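Local coordinates for ESAT-6-like protein MAB_3112 (Mycobacterium abscessus, PDB 4I0X) that is of unknown function but forms an ESAT-6-like complex with its partner MAB_3113 and is probably secreted, as a WXG100-family protein, at residues Ala21-Leu26 against Ser47-Met52. The protein carries 4 engineered substitutions. Residues are numbered along the deposited sequence; the frame is centred on the assembly and turned at random.
Engineered in segment 21-26: Asn-24 (natural residue Ser).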
loop_
_atom_site.group_PDB
_atom_site.type_symbol
_atom_site.label_atom_id
_atom_site.label_comp_id
_atom_site.label_asym_id
_atom_site.label_seq_id
_atom_site.Cartn_x
_atom_site.Cartn_y
_atom_site.Cartn_z
ATOM N N ALA A 21 9.806 1.262 3.083
ATOM C CA ALA A 21 10.525 0.257 3.854
ATOM C C ALA A 21 9.815 -1.087 3.858
ATOM O O ALA A 21 10.447 -2.142 3.673
ATOM C CB ALA A 21 10.719 0.713 5.240
ATOM N N GLY A 22 8.511 -1.048 4.119
ATOM C CA GLY A 22 7.709 -2.250 4.199
ATOM C C GLY A 22 7.662 -2.988 2.893
ATOM O O GLY A 22 7.769 -4.213 2.850
ATOM N N SER A 23 7.437 -2.235 1.828
ATOM C CA SER A 23 7.427 -2.779 0.494
ATOM C C SER A 23 8.759 -3.445 0.095
ATOM O O SER A 23 8.766 -4.513 -0.505
ATOM C CB SER A 23 7.101 -1.667 -0.497
ATOM O OG SER A 23 6.973 -2.213 -1.795
ATOM N N ASN A 24 9.884 -2.807 0.394
ATOM C CA ASN A 24 11.180 -3.367 0.045
ATOM C C ASN A 24 11.448 -4.654 0.850
ATOM O O ASN A 24 11.987 -5.647 0.355
ATOM C CB ASN A 24 12.271 -2.328 0.288
ATOM C CG ASN A 24 12.222 -1.183 -0.737
ATOM O OD1 ASN A 24 11.529 -1.272 -1.741
ATOM N ND2 ASN A 24 12.960 -0.121 -0.475
ATOM N N SER A 25 11.076 -4.606 2.112
ATOM C CA SER A 25 11.200 -5.759 2.999
ATOM C C SER A 25 10.361 -6.944 2.508
ATOM O O SER A 25 10.829 -8.098 2.465
ATOM C CB SER A 25 10.846 -5.369 4.443
ATOM O OG SER A 25 10.997 -6.463 5.332
ATOM N N LEU A 26 9.150 -6.674 2.080
ATOM C CA LEU A 26 8.282 -7.745 1.616
ATOM C C LEU A 26 8.784 -8.304 0.298
ATOM O O LEU A 26 8.636 -9.462 0.031
ATOM C CB LEU A 26 6.859 -7.242 1.418
ATOM C CG LEU A 26 6.001 -7.240 2.654
ATOM C CD1 LEU A 26 4.795 -6.370 2.381
ATOM C CD2 LEU A 26 5.615 -8.691 3.047
ATOM N N SER A 47 3.020 -13.116 -9.643
ATOM C CA SER A 47 2.371 -12.034 -10.340
ATOM C C SER A 47 1.382 -11.245 -9.421
ATOM O O SER A 47 1.191 -10.069 -9.597
ATOM C CB SER A 47 1.767 -12.498 -11.671
ATOM O OG SER A 47 0.598 -13.242 -11.507
ATOM N N GLY A 48 0.842 -11.884 -8.387
ATOM C CA GLY A 48 0.121 -11.184 -7.357
ATOM C C GLY A 48 0.983 -10.156 -6.627
ATOM O O GLY A 48 0.553 -9.029 -6.391
ATOM N N TRP A 49 2.194 -10.567 -6.256
ATOM C CA TRP A 49 3.140 -9.697 -5.576
ATOM C C TRP A 49 3.584 -8.537 -6.465
ATOM O O TRP A 49 3.663 -7.390 -6.009
ATOM C CB TRP A 49 4.349 -10.467 -5.007
ATOM C CG TRP A 49 5.362 -9.487 -4.566
ATOM C CD1 TRP A 49 6.587 -9.264 -5.112
ATOM C CD2 TRP A 49 5.203 -8.523 -3.523
ATOM N NE1 TRP A 49 7.212 -8.231 -4.456
ATOM C CE2 TRP A 49 6.375 -7.748 -3.489
ATOM C CE3 TRP A 49 4.181 -8.229 -2.635
ATOM C CZ2 TRP A 49 6.550 -6.708 -2.585
ATOM C CZ3 TRP A 49 4.362 -7.207 -1.729
ATOM C CH2 TRP A 49 5.540 -6.462 -1.709
ATOM N N ASP A 50 3.844 -8.819 -7.730
ATOM C CA ASP A 50 4.167 -7.787 -8.696
ATOM C C ASP A 50 3.072 -6.742 -8.746
ATOM O O ASP A 50 3.364 -5.547 -8.781
ATOM C CB ASP A 50 4.344 -8.383 -10.074
ATOM C CG ASP A 50 5.629 -9.190 -10.205
ATOM O OD1 ASP A 50 6.445 -9.197 -9.253
ATOM O OD2 ASP A 50 5.818 -9.808 -11.280
ATOM N N GLU A 51 1.816 -7.185 -8.733
ATOM C CA GLU A 51 0.699 -6.243 -8.714
ATOM C C GLU A 51 0.600 -5.532 -7.354
ATOM O O GLU A 51 0.395 -4.350 -7.298
ATOM C CB GLU A 51 -0.624 -6.917 -9.093
ATOM C CG GLU A 51 -1.798 -5.994 -8.886
ATOM C CD GLU A 51 -3.110 -6.508 -9.452
ATOM O OE1 GLU A 51 -3.183 -7.666 -9.927
ATOM O OE2 GLU A 51 -4.082 -5.741 -9.393
ATOM N N MET A 52 0.761 -6.245 -6.246
ATOM C CA MET A 52 0.800 -5.593 -4.947
ATOM C C MET A 52 1.919 -4.494 -4.799
ATOM O O MET A 52 1.690 -3.392 -4.291
ATOM C CB MET A 52 0.937 -6.677 -3.877
ATOM C CG MET A 52 0.810 -6.196 -2.515
ATOM S SD MET A 52 0.529 -7.511 -1.286
ATOM C CE MET A 52 0.168 -6.365 0.021
#
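Trp-49 reaches from helix 40-72 to Ser-23 and Leu-26 on helix 4-32, within the antiparallel helical hairpin of the WXG100 fold. The indole does nearly all the bridging, and a large side chain suits the place: the backbones stand well apart here, 9.1 Å between the CA atoms of Leu-26 and Trp-49. With its CG anti to the backbone N (chi1 170°), Trp-49 extends across that gap and brings the far end of its six-membered ring against the opposite helix. CH2 of Trp-49 lies 3.5 Å from CB of Leu-26, with CZ3 of the same ring a little farther off. This approach to the ring is oblique, a van der Waals contact between apolar groups.

Leu-26 thus meets the indole chiefly with the first carbon of its side chain. Its CG sits beside the backbone N, anti to the carbonyl carbon (chi1 -85°), and of the two methyls CD1 is the nearer to the ring, 4.2 Å from CH2 of Trp-49. A branched aliphatic residue serves two neighbours here, because Leu-26 also packs on Phe-26 of the MAB_3113 chain, so that the hairpin interior runs on into the interface of the complex.

The polar end of the indole is accommodated as well: NE1 donates a hydrogen bond to OD1 of Asp-27, one residue beyond Leu-26, which ties the ring to the helix it packs against and should restrict its rotation. The side chain of Ser-23, small enough for a buried place beside the neighbouring helix, lies alongside helix 40-72 and touches Gln-53 and Ala-56. Its backbone makes the closer approach to the indole, with the carbonyl O of Ser-23 at the ring edge, near the ring plane, 3.7 Å from CZ2 of Trp-49.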